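Local coordinates for protein 2-pyrone-4,6-dicarboxylic acid hydrolase, putative (Pseudomonas putida, PDB 2FFI) that probably hydrolyses 2-pyrone-4,6-dicarboxylate, opening its lactone ring as a member of the amidohydrolase family of TIM-barrel enzymes, at residues 75-80 and 102-107; 160-165 and 193-198; 186-191 and 224-229. All coordinates share one frame; numbering follows the deposited sequence.

Interaction 1 of 3, residues 75-80 and 102-107; sequences ALQTVP and ARLGVR
Leu-76, in the last turns of helix 70-78, directs its side chain at the Schellman motif that closes helix 95-102, so that in this TIM barrel helix 70-78 packs against the turn that follows helix 95-102 and leads to strand 108-110. Gly-105 is the C-prime residue of that motif. Its positive phi of 126° turns the backbone out of the helix, and a weak hydrogen bond from Gly-105 N to Ala-102 O (3.2 Å) belongs to the same turn. Leu-76 meets backbone here rather than another side chain. Its CG lies 3.7 Å from Leu-104 O, while the CD2 branch reaches onward to the peptide link between Gly-105 and Val-106, 4.0 Å from Val-106 N. Leu-83 also packs on Leu-76, and Val-106 rests on Trp-138.

The second pairing lies nearer the surface. Gln-77 keeps its CG beside its own backbone N (chi1 -43°) and then runs out extended, which carries the amide to the CD2 methyl of Leu-104. The two side chains slant across each other, and no hydrogen bond joins the segments. On the leucine it is this CD2 methyl that does most of the touching, lying 3.8 Å from Gln-77 CG with the amide nitrogen NE2 also against it.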
ATOM      1  N   ALA A  75     -14.725   9.325   3.087  1.00 21.10           N
ATOM      2  CA  ALA A  75     -15.057   7.930   3.346  1.00 22.67           C
ATOM      3  C   ALA A  75     -14.511   7.477   4.698  1.00 23.61           C
ATOM      4  O   ALA A  75     -15.021   6.525   5.291  1.00 24.14           O
ATOM      5  CB  ALA A  75     -14.498   7.040   2.220  1.00 23.25           C
ATOM      6  N   LEU A  76     -13.458   8.143   5.165  1.00 23.07           N
ATOM      7  CA  LEU A  76     -12.857   7.805   6.447  1.00 22.41           C
ATOM      8  C   LEU A  76     -13.829   8.172   7.570  1.00 23.90           C
ATOM      9  O   LEU A  76     -14.033   7.402   8.512  1.00 23.26           O
ATOM     10  CB  LEU A  76     -11.537   8.561   6.625  1.00 21.35           C
ATOM     11  CG  LEU A  76     -10.247   7.739   6.688  1.00 18.87           C
ATOM     12  CD1 LEU A  76     -10.358   6.541   5.790  1.00 18.32           C
ATOM     13  CD2 LEU A  76      -9.069   8.611   6.287  1.00 18.50           C
ATOM     14  N   GLN A  77     -14.443   9.346   7.453  1.00 24.95           N
ATOM     15  CA  GLN A  77     -15.389   9.816   8.457  1.00 25.94           C
ATOM     16  C   GLN A  77     -16.704   9.025   8.384  1.00 26.59           C
ATOM     17  O   GLN A  77     -17.394   8.857   9.400  1.00 25.62           O
ATOM     18  CB  GLN A  77     -15.673  11.305   8.245  1.00 26.32           C
ATOM     19  CG  GLN A  77     -14.456  12.141   7.938  1.00 27.73           C
ATOM     20  CD  GLN A  77     -14.818  13.541   7.468  1.00 30.07           C
ATOM     21  OE1 GLN A  77     -15.890  13.757   6.891  1.00 30.64           O
ATOM     22  NE2 GLN A  77     -13.917  14.497   7.700  1.00 30.35           N
ATOM     23  N   THR A  78     -17.040   8.552   7.183  1.00 26.67           N
ATOM     24  CA  THR A  78     -18.260   7.786   6.942  1.00 27.08           C
ATOM     25  C   THR A  78     -18.285   6.517   7.796  1.00 27.64           C
ATOM     26  O   THR A  78     -19.314   6.144   8.356  1.00 26.93           O
ATOM     27  CB  THR A  78     -18.374   7.438   5.446  1.00 26.62           C
ATOM     28  OG1 THR A  78     -18.771   8.611   4.728  1.00 27.89           O
ATOM     29  CG2 THR A  78     -19.393   6.346   5.203  1.00 27.01           C
ATOM     30  N   VAL A  79     -17.140   5.863   7.901  1.00 28.33           N
ATOM     31  CA  VAL A  79     -17.026   4.668   8.713  1.00 28.84           C
ATOM     32  C   VAL A  79     -15.847   4.884   9.642  1.00 29.89           C
ATOM     33  O   VAL A  79     -14.737   4.392   9.399  1.00 30.15           O
ATOM     34  CB  VAL A  79     -16.777   3.421   7.864  1.00 29.07           C
ATOM     35  CG1 VAL A  79     -18.063   2.998   7.183  1.00 28.37           C
ATOM     36  CG2 VAL A  79     -15.696   3.707   6.825  1.00 28.95           C
ATOM     37  N   PRO A  80     -16.075   5.642  10.726  1.00 30.16           N
ATOM     38  CA  PRO A  80     -15.027   5.938  11.710  1.00 29.02           C
ATOM     39  C   PRO A  80     -14.409   4.711  12.391  1.00 27.61           C
ATOM     40  O   PRO A  80     -15.111   3.786  12.791  1.00 26.76           O
ATOM     41  CB  PRO A  80     -15.743   6.867  12.688  1.00 28.93           C
ATOM     42  CG  PRO A  80     -17.172   6.391  12.619  1.00 29.15           C
ATOM     43  CD  PRO A  80     -17.369   6.220  11.139  1.00 28.89           C
ATOM     44  N   ALA A 102      -4.526  13.268  10.183  1.00 22.10           N
ATOM     45  CA  ALA A 102      -4.238  12.165  11.097  1.00 20.49           C
ATOM     46  C   ALA A 102      -5.400  12.056  12.054  1.00 19.83           C
ATOM     47  O   ALA A 102      -5.725  10.982  12.556  1.00 21.25           O
ATOM     48  CB  ALA A 102      -2.958  12.427  11.869  1.00 19.16           C
ATOM     49  N   ARG A 103      -6.034  13.182  12.304  1.00 18.20           N
ATOM     50  CA  ARG A 103      -7.159  13.168  13.196  1.00 17.22           C
ATOM     51  C   ARG A 103      -8.307  12.465  12.480  1.00 15.52           C
ATOM     52  O   ARG A 103      -9.212  11.924  13.120  1.00 17.27           O
ATOM     53  CB  ARG A 103      -7.527  14.599  13.565  1.00 18.27           C
ATOM     54  CG  ARG A 103      -8.458  14.734  14.761  1.00 20.72           C
ATOM     55  CD  ARG A 103      -8.702  16.205  15.077  1.00 21.21           C
ATOM     56  NE  ARG A 103      -7.447  16.938  15.270  1.00 21.26           N
ATOM     57  CZ  ARG A 103      -7.159  18.094  14.676  1.00 19.76           C
ATOM     58  NH1 ARG A 103      -5.999  18.686  14.912  1.00 19.72           N
ATOM     59  NH2 ARG A 103      -8.022  18.653  13.835  1.00 17.79           N
ATOM     60  N   LEU A 104      -8.264  12.455  11.151  1.00 12.97           N
ATOM     61  CA  LEU A 104      -9.318  11.812  10.365  1.00  9.71           C
ATOM     62  C   LEU A 104      -9.049  10.339  10.166  1.00  7.08           C
ATOM     63  O   LEU A 104      -9.961   9.578   9.851  1.00  8.40           O
ATOM     64  CB  LEU A 104      -9.459  12.465   8.991  1.00 10.11           C
ATOM     65  CG  LEU A 104     -10.002  13.886   8.928  1.00 12.08           C
ATOM     66  CD1 LEU A 104      -9.969  14.397   7.484  1.00 12.24           C
ATOM     67  CD2 LEU A 104     -11.432  13.905   9.481  1.00 14.96           C
ATOM     68  N   GLY A 105      -7.797   9.942  10.337  1.00  4.79           N
ATOM     69  CA  GLY A 105      -7.465   8.548  10.164  1.00  4.59           C
ATOM     70  C   GLY A 105      -6.350   8.229   9.185  1.00  5.32           C
ATOM     71  O   GLY A 105      -5.990   7.054   9.037  1.00  6.31           O
ATOM     72  N   VAL A 106      -5.785   9.233   8.514  1.00  6.42           N
ATOM     73  CA  VAL A 106      -4.695   8.926   7.590  1.00  6.45           C
ATOM     74  C   VAL A 106      -3.381   8.804   8.350  1.00  7.04           C
ATOM     75  O   VAL A 106      -3.034   9.661   9.181  1.00  8.94           O
ATOM     76  CB  VAL A 106      -4.603   9.949   6.433  1.00  6.66           C
ATOM     77  CG1 VAL A 106      -5.268  11.207   6.823  1.00  8.76           C
ATOM     78  CG2 VAL A 106      -3.146  10.178   6.035  1.00  6.50           C
ATOM     79  N   ARG A 107      -2.676   7.710   8.082  1.00  3.80           N
ATOM     80  CA  ARG A 107      -1.432   7.428   8.773  1.00  5.15           C
ATOM     81  C   ARG A 107      -0.168   7.356   7.909  1.00  5.81           C
ATOM     82  O   ARG A 107       0.884   6.891   8.360  1.00  3.52           O
ATOM     83  CB  ARG A 107      -1.576   6.122   9.549  1.00  6.88           C
ATOM     84  CG  ARG A 107      -1.648   6.268  11.063  1.00  6.74           C
ATOM     85  CD  ARG A 107      -2.855   7.055  11.513  1.00  5.50           C
ATOM     86  NE  ARG A 107      -3.376   6.488  12.740  1.00  4.88           N
ATOM     87  CZ  ARG A 107      -4.479   6.912  13.335  1.00  6.23           C
ATOM     88  NH1 ARG A 107      -4.895   6.320  14.451  1.00  7.84           N
ATOM     89  NH2 ARG A 107      -5.160   7.927  12.814  1.00  2.72           N
TER

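Interaction 2 of 3, residues 160-165 and 193-198; sequences GLDIVI and KVWVKV
The indole of Trp-195 presents the edge of its six-membered ring to Asp-162, whose CB lies 3.8 Å from Trp-195 CE3. Asp-162 OD2 sits implausibly close to the ring, so the exact place of that oxygen is doubtful. Ile-163 O also lies at the indole edge, and Leu-276 of helix 262-276 packs on both Trp-195 and Asp-162.

The strands that carry these groups, 163-165 and 194-199, run parallel as neighbours in the barrel sheet, joined by a beta-alpha-beta crossover. Four backbone bonds form the ladder, from Ile-163 N to Lys-193 O (2.8 Å) through to Lys-197 N to Ile-165 O (2.7 Å). Ile-163, Ile-165, Val-194 and Val-196 share the face that helix 149-156 partly covers, where Ile-165 CD1 meets Val-194 CG2 at 4.1 Å. On the other face, Val-164 CG1 touches Lys-197 CE at 3.7 Å, and the ammonium group of Lys-197 forms a salt bridge with Glu-141.

Before the strands begin, Lys-193 bends at chi2 (-96°) and chi3 to bring NZ above the carbonyl plane of Gly-160, 2.7 Å from its O. A methionine here would probably leave Gly-160 O without this donor. That bond is the sound one; the long pairing of Lys-193 NZ with the uncertain Asp-162 OD2 (3.9 Å), if real, would probably add only a weak attraction.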
ATOM      1  N   GLY A 160      14.731   9.014   9.093  1.00 28.22           N
ATOM      2  CA  GLY A 160      14.281   8.175  10.198  1.00 26.76           C
ATOM      3  C   GLY A 160      12.789   7.926  10.280  1.00 26.20           C
ATOM      4  O   GLY A 160      12.159   8.140  11.323  1.00 27.22           O
ATOM      5  N   LEU A 161      12.210   7.465   9.185  1.00 23.90           N
ATOM      6  CA  LEU A 161      10.795   7.204   9.188  1.00 23.33           C
ATOM      7  C   LEU A 161      10.479   5.849   8.573  1.00 23.17           C
ATOM      8  O   LEU A 161      11.324   5.231   7.915  1.00 23.86           O
ATOM      9  CB  LEU A 161      10.045   8.341   8.474  1.00 23.48           C
ATOM     10  CG  LEU A 161      10.673   9.034   7.267  1.00 21.48           C
ATOM     11  CD1 LEU A 161      11.038   7.999   6.223  1.00 22.42           C
ATOM     12  CD2 LEU A 161       9.718  10.065   6.707  1.00 18.04           C
ATOM     13  N   ASP A 162       9.262   5.382   8.823  1.00 21.15           N
ATOM     14  CA  ASP A 162       8.808   4.108   8.308  1.00 19.12           C
ATOM     15  C   ASP A 162       8.669   4.173   6.796  1.00 18.77           C
ATOM     16  O   ASP A 162       8.163   5.151   6.236  1.00 18.64           O
ATOM     17  CB  ASP A 162       7.467   3.736   8.942  1.00 18.31           C
ATOM     18  CG  ASP A 162       7.576   3.471  10.438  1.00 18.67           C
ATOM     19  OD1 ASP A 162       6.571   3.712  11.154  1.00 19.67           O
ATOM     20  OD2 ASP A 162       8.649   3.013  10.892  1.00 16.30           O
ATOM     21  N   ILE A 163       9.135   3.120   6.136  1.00 17.68           N
ATOM     22  CA  ILE A 163       9.066   3.039   4.694  1.00 16.42           C
ATOM     23  C   ILE A 163       8.306   1.767   4.309  1.00 15.89           C
ATOM     24  O   ILE A 163       8.738   0.646   4.632  1.00 14.32           O
ATOM     25  CB  ILE A 163      10.474   2.986   4.078  1.00 16.15           C
ATOM     26  CG1 ILE A 163      11.287   4.197   4.543  1.00 14.94           C
ATOM     27  CG2 ILE A 163      10.360   2.918   2.561  1.00 14.98           C
ATOM     28  CD1 ILE A 163      12.787   4.085   4.273  1.00 14.60           C
ATOM     29  N   VAL A 164       7.179   1.962   3.622  1.00 14.08           N
ATOM     30  CA  VAL A 164       6.331   0.882   3.143  1.00 13.20           C
ATOM     31  C   VAL A 164       6.489   0.680   1.637  1.00 13.33           C
ATOM     32  O   VAL A 164       6.193   1.592   0.864  1.00 12.53           O
ATOM     33  CB  VAL A 164       4.846   1.179   3.416  1.00 11.91           C
ATOM     34  CG1 VAL A 164       3.991   0.041   2.880  1.00 11.16           C
ATOM     35  CG2 VAL A 164       4.607   1.362   4.903  1.00 10.16           C
ATOM     36  N   ILE A 165       6.926  -0.519   1.238  1.00 12.82           N
ATOM     37  CA  ILE A 165       7.133  -0.868  -0.169  1.00 14.23           C
ATOM     38  C   ILE A 165       5.932  -1.623  -0.740  1.00 14.72           C
ATOM     39  O   ILE A 165       5.514  -2.632  -0.179  1.00 15.15           O
ATOM     40  CB  ILE A 165       8.410  -1.728  -0.324  1.00 13.55           C
ATOM     41  CG1 ILE A 165       9.615  -0.938   0.157  1.00 14.40           C
ATOM     42  CG2 ILE A 165       8.668  -2.068  -1.779  1.00 12.29           C
ATOM     43  CD1 ILE A 165      10.860  -1.746   0.193  1.00 17.57           C
ATOM     44  N   LYS A 193      12.693  -0.303  10.162  1.00 25.87           N
ATOM     45  CA  LYS A 193      11.824   0.796   9.784  1.00 23.22           C
ATOM     46  C   LYS A 193      11.312   0.589   8.355  1.00 22.53           C
ATOM     47  O   LYS A 193      10.663   1.460   7.780  1.00 23.83           O
ATOM     48  CB  LYS A 193      12.583   2.124   9.910  1.00 22.15           C
ATOM     49  CG  LYS A 193      13.029   2.489  11.344  1.00 23.47           C
ATOM     50  CD  LYS A 193      12.046   3.433  12.081  1.00 23.44           C
ATOM     51  CE  LYS A 193      11.921   4.792  11.386  1.00 23.47           C
ATOM     52  NZ  LYS A 193      11.067   5.770  12.119  1.00 20.73           N
ATOM     53  N   VAL A 194      11.583  -0.580   7.785  1.00 21.64           N
ATOM     54  CA  VAL A 194      11.120  -0.866   6.433  1.00 21.00           C
ATOM     55  C   VAL A 194      10.066  -1.975   6.348  1.00 21.96           C
ATOM     56  O   VAL A 194      10.272  -3.113   6.792  1.00 20.74           O
ATOM     57  CB  VAL A 194      12.307  -1.186   5.492  1.00 19.72           C
ATOM     58  CG1 VAL A 194      13.264  -2.139   6.167  1.00 18.17           C
ATOM     59  CG2 VAL A 194      11.791  -1.759   4.171  1.00 18.33           C
ATOM     60  N   TRP A 195       8.922  -1.606   5.778  1.00 22.21           N
ATOM     61  CA  TRP A 195       7.794  -2.507   5.604  1.00 20.54           C
ATOM     62  C   TRP A 195       7.637  -2.823   4.138  1.00 20.37           C
ATOM     63  O   TRP A 195       7.932  -2.004   3.262  1.00 20.38           O
ATOM     64  CB  TRP A 195       6.501  -1.856   6.091  1.00 21.38           C
ATOM     65  CG  TRP A 195       6.289  -1.962   7.547  1.00 23.79           C
ATOM     66  CD1 TRP A 195       5.540  -2.893   8.203  1.00 24.49           C
ATOM     67  CD2 TRP A 195       6.866  -1.133   8.549  1.00 25.19           C
ATOM     68  NE1 TRP A 195       5.617  -2.700   9.564  1.00 25.01           N
ATOM     69  CE2 TRP A 195       6.429  -1.627   9.802  1.00 26.07           C
ATOM     70  CE3 TRP A 195       7.721  -0.028   8.513  1.00 26.07           C
ATOM     71  CZ2 TRP A 195       6.809  -1.045  11.002  1.00 28.83           C
ATOM     72  CZ3 TRP A 195       8.104   0.550   9.709  1.00 29.12           C
ATOM     73  CH2 TRP A 195       7.651   0.040  10.940  1.00 30.52           C
ATOM     74  N   VAL A 196       7.155  -4.023   3.875  1.00 18.13           N
ATOM     75  CA  VAL A 196       6.936  -4.446   2.520  1.00 17.05           C
ATOM     76  C   VAL A 196       5.554  -5.079   2.425  1.00 16.47           C
ATOM     77  O   VAL A 196       5.190  -5.946   3.227  1.00 15.71           O
ATOM     78  CB  VAL A 196       8.011  -5.447   2.090  1.00 17.39           C
ATOM     79  CG1 VAL A 196       8.131  -6.531   3.133  1.00 19.12           C
ATOM     80  CG2 VAL A 196       7.657  -6.032   0.728  1.00 15.36           C
ATOM     81  N   LYS A 197       4.781  -4.620   1.447  1.00 14.80           N
ATOM     82  CA  LYS A 197       3.435  -5.127   1.230  1.00 13.71           C
ATOM     83  C   LYS A 197       3.399  -6.258   0.217  1.00 13.87           C
ATOM     84  O   LYS A 197       3.960  -6.158  -0.877  1.00 13.61           O
ATOM     85  CB  LYS A 197       2.495  -4.008   0.763  1.00 10.96           C
ATOM     86  CG  LYS A 197       1.794  -3.288   1.890  1.00  9.27           C
ATOM     87  CD  LYS A 197       0.569  -2.502   1.428  1.00  8.49           C
ATOM     88  CE  LYS A 197       0.888  -1.035   1.179  1.00  8.77           C
ATOM     89  NZ  LYS A 197      -0.298  -0.144   1.351  1.00  8.82           N
ATOM     90  N   VAL A 198       2.750  -7.347   0.610  1.00 14.23           N
ATOM     91  CA  VAL A 198       2.585  -8.505  -0.252  1.00 13.12           C
ATOM     92  C   VAL A 198       1.154  -8.395  -0.802  1.00 11.90           C
ATOM     93  O   VAL A 198       0.180  -8.776  -0.162  1.00 12.26           O
ATOM     94  CB  VAL A 198       2.813  -9.822   0.545  1.00 13.35           C
ATOM     95  CG1 VAL A 198       2.462  -9.628   2.004  1.00 12.65           C
ATOM     96  CG2 VAL A 198       1.984 -10.953  -0.058  1.00 15.28           C
TER

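Interaction 3 of 3, residues 186-191 and 224-229; sequences LTLSGR and AHYGAE
The imidazole of His-225 lies against the backbone of Leu-186, Thr-187 and Leu-188, held there by a hydrogen bond from its ND1 to Leu-185 O. The next carbonyl along, Leu-186 O, lies over one face of the ring, offset toward its rim and 3.0 Å from ND1, but its angle is too poor for a hydrogen bond. Leu-188 O approaches from the edge instead, near the ring plane and 3.0 Å from CE1. The chain thus folds round the imidazole from face to edge. The side chain can enter this bend because CG stands opposite the backbone N (chi1 -174°), which carries the ring out from the helix end.

Tyr-226 meets the same turn farther along. Its OH lies 3.4 Å from Leu-188 CD2 and 3.5 Å from Leu-188 CB, the two side chains passing at a slant, while Leu-188 also packs on Val-153 and Arg-154 of helix 149-156. Leu-186 turns away toward Ala-221 and Leu-222 of helix 208-225. Gly-227, with positive phi, then leads the chain out of that helix. Both segments are helix-to-strand connections, one entering strand 194-199 and the other strand 231-234, at the N-terminal end of the strands of a TIM barrel.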
ATOM      1  N   LEU A 186      16.691  -7.966  -0.456  1.00 39.42           N
ATOM      2  CA  LEU A 186      16.856  -9.064   0.499  1.00 38.82           C
ATOM      3  C   LEU A 186      18.133  -8.918   1.294  1.00 39.31           C
ATOM      4  O   LEU A 186      18.476  -9.788   2.090  1.00 38.62           O
ATOM      5  CB  LEU A 186      16.906 -10.409  -0.221  1.00 36.77           C
ATOM      6  CG  LEU A 186      15.798 -10.717  -1.208  1.00 35.67           C
ATOM      7  CD1 LEU A 186      16.070 -12.057  -1.833  1.00 35.48           C
ATOM      8  CD2 LEU A 186      14.466 -10.692  -0.501  1.00 35.45           C
ATOM      9  N   THR A 187      18.840  -7.820   1.069  1.00 40.97           N
ATOM     10  CA  THR A 187      20.101  -7.581   1.749  1.00 42.91           C
ATOM     11  C   THR A 187      20.138  -6.148   2.242  1.00 43.56           C
ATOM     12  O   THR A 187      21.120  -5.713   2.837  1.00 43.94           O
ATOM     13  CB  THR A 187      21.297  -7.800   0.787  1.00 43.93           C
ATOM     14  OG1 THR A 187      21.092  -8.999   0.033  1.00 45.73           O
ATOM     15  CG2 THR A 187      22.598  -7.936   1.565  1.00 45.59           C
ATOM     16  N   LEU A 188      19.058  -5.414   2.000  1.00 44.69           N
ATOM     17  CA  LEU A 188      18.989  -4.011   2.403  1.00 45.72           C
ATOM     18  C   LEU A 188      19.301  -3.796   3.880  1.00 46.04           C
ATOM     19  O   LEU A 188      19.195  -4.713   4.691  1.00 45.82           O
ATOM     20  CB  LEU A 188      17.606  -3.434   2.091  1.00 45.79           C
ATOM     21  CG  LEU A 188      17.438  -1.921   2.243  1.00 46.13           C
ATOM     22  CD1 LEU A 188      18.389  -1.186   1.296  1.00 46.20           C
ATOM     23  CD2 LEU A 188      15.993  -1.550   1.936  1.00 46.22           C
ATOM     24  N   SER A 189      19.697  -2.571   4.212  1.00 46.69           N
ATOM     25  CA  SER A 189      20.024  -2.199   5.580  1.00 46.52           C
ATOM     26  C   SER A 189      18.856  -1.426   6.186  1.00 46.23           C
ATOM     27  O   SER A 189      18.912  -0.204   6.325  1.00 46.97           O
ATOM     28  CB  SER A 189      21.292  -1.339   5.608  1.00 47.12           C
ATOM     29  OG  SER A 189      21.197  -0.230   4.733  1.00 48.02           O
ATOM     30  N   GLY A 190      17.792  -2.144   6.533  1.00 45.98           N
ATOM     31  CA  GLY A 190      16.622  -1.510   7.120  1.00 44.83           C
ATOM     32  C   GLY A 190      16.544  -1.758   8.614  1.00 43.73           C
ATOM     33  O   GLY A 190      16.331  -2.890   9.046  1.00 45.03           O
ATOM     34  N   ARG A 191      16.712  -0.700   9.399  1.00 41.83           N
ATOM     35  CA  ARG A 191      16.670  -0.807  10.852  1.00 39.98           C
ATOM     36  C   ARG A 191      15.245  -1.021  11.345  1.00 37.13           C
ATOM     37  O   ARG A 191      14.739  -0.246  12.163  1.00 35.93           O
ATOM     38  CB  ARG A 191      17.231   0.457  11.505  1.00 42.14           C
ATOM     39  CG  ARG A 191      18.542   0.970  10.933  1.00 44.24           C
ATOM     40  CD  ARG A 191      19.167   1.982  11.895  1.00 47.90           C
ATOM     41  NE  ARG A 191      19.848   3.080  11.214  1.00 48.84           N
ATOM     42  CZ  ARG A 191      19.231   4.024  10.506  1.00 49.97           C
ATOM     43  NH1 ARG A 191      17.908   4.009  10.382  1.00 49.62           N
ATOM     44  NH2 ARG A 191      19.939   4.983   9.924  1.00 50.15           N
ATOM     45  N   ALA A 224      12.226 -13.697   5.635  1.00 33.50           N
ATOM     46  CA  ALA A 224      13.476 -14.187   6.211  1.00 33.70           C
ATOM     47  C   ALA A 224      14.441 -13.041   6.522  1.00 33.44           C
ATOM     48  O   ALA A 224      15.296 -13.171   7.396  1.00 34.11           O
ATOM     49  CB  ALA A 224      14.138 -15.182   5.258  1.00 32.77           C
ATOM     50  N   HIS A 225      14.291 -11.923   5.812  1.00 33.34           N
ATOM     51  CA  HIS A 225      15.152 -10.764   5.994  1.00 32.39           C
ATOM     52  C   HIS A 225      14.481  -9.629   6.756  1.00 31.47           C
ATOM     53  O   HIS A 225      15.136  -8.871   7.464  1.00 30.02           O
ATOM     54  CB  HIS A 225      15.628 -10.240   4.638  1.00 32.94           C
ATOM     55  CG  HIS A 225      16.624  -9.128   4.749  1.00 34.98           C
ATOM     56  ND1 HIS A 225      16.707  -8.104   3.829  1.00 35.43           N
ATOM     57  CD2 HIS A 225      17.568  -8.862   5.686  1.00 35.36           C
ATOM     58  CE1 HIS A 225      17.650  -7.256   4.195  1.00 35.96           C
ATOM     59  NE2 HIS A 225      18.190  -7.694   5.322  1.00 34.37           N
ATOM     60  N   TYR A 226      13.172  -9.499   6.606  1.00 31.46           N
ATOM     61  CA  TYR A 226      12.456  -8.439   7.299  1.00 32.07           C
ATOM     62  C   TYR A 226      11.662  -8.940   8.493  1.00 32.19           C
ATOM     63  O   TYR A 226      11.600  -8.267   9.527  1.00 33.13           O
ATOM     64  CB  TYR A 226      11.533  -7.709   6.327  1.00 31.71           C
ATOM     65  CG  TYR A 226      12.287  -6.841   5.363  1.00 30.34           C
ATOM     66  CD1 TYR A 226      13.044  -5.772   5.821  1.00 29.79           C
ATOM     67  CD2 TYR A 226      12.248  -7.088   3.999  1.00 30.51           C
ATOM     68  CE1 TYR A 226      13.744  -4.961   4.943  1.00 30.78           C
ATOM     69  CE2 TYR A 226      12.945  -6.287   3.104  1.00 30.89           C
ATOM     70  CZ  TYR A 226      13.690  -5.220   3.582  1.00 31.76           C
ATOM     71  OH  TYR A 226      14.341  -4.391   2.702  1.00 31.41           O
ATOM     72  N   GLY A 227      11.056 -10.118   8.342  1.00 30.72           N
ATOM     73  CA  GLY A 227      10.269 -10.701   9.412  1.00 29.25           C
ATOM     74  C   GLY A 227       8.779 -10.529   9.191  1.00 29.09           C
ATOM     75  O   GLY A 227       8.357  -9.625   8.473  1.00 28.26           O
ATOM     76  N   ALA A 228       7.985 -11.397   9.813  1.00 29.62           N
ATOM     77  CA  ALA A 228       6.527 -11.359   9.699  1.00 29.73           C
ATOM     78  C   ALA A 228       5.931 -10.038  10.183  1.00 30.32           C
ATOM     79  O   ALA A 228       4.908  -9.578   9.662  1.00 29.71           O
ATOM     80  CB  ALA A 228       5.924 -12.512  10.485  1.00 29.92           C
ATOM     81  N   GLU A 229       6.567  -9.434  11.188  1.00 31.16           N
ATOM     82  CA  GLU A 229       6.098  -8.163  11.745  1.00 31.50           C
ATOM     83  C   GLU A 229       6.351  -6.996  10.790  1.00 29.19           C
ATOM     84  O   GLU A 229       6.154  -5.835  11.145  1.00 29.22           O
ATOM     85  CB  GLU A 229       6.778  -7.887  13.099  1.00 33.90           C
ATOM     86  CG  GLU A 229       6.107  -6.755  13.898  1.00 39.99           C
ATOM     87  CD  GLU A 229       6.711  -6.508  15.284  1.00 43.22           C
ATOM     88  OE1 GLU A 229       6.827  -7.481  16.071  1.00 45.87           O
ATOM     89  OE2 GLU A 229       7.048  -5.335  15.591  1.00 43.08           O
TER

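How the interactions relate
Interactions 2 and 3 are neighbours, their centres about 10 Å apart, and strand 194-199 of interaction 2 packs against segment 224-229 of interaction 3: Val-194 CG1 and Val-196 CG1 lie against ring atoms of Tyr-226, the latter 4.2 Å from CD2, and Trp-195 NE1 lies 3.6 Å from Glu-229 O. Their segments alternate along the chain, as expected where successive strands and helices wind round a barrel. Interaction 1 stands apart, its centre about 21 Å from that of interaction 2 and about 30 Å from that of interaction 3. Interactions 1 and 3 both involve connections leading into strands, whereas active sites of TIM barrels lie at the C-terminal strand ends, toward which the ladder of interaction 2 runs.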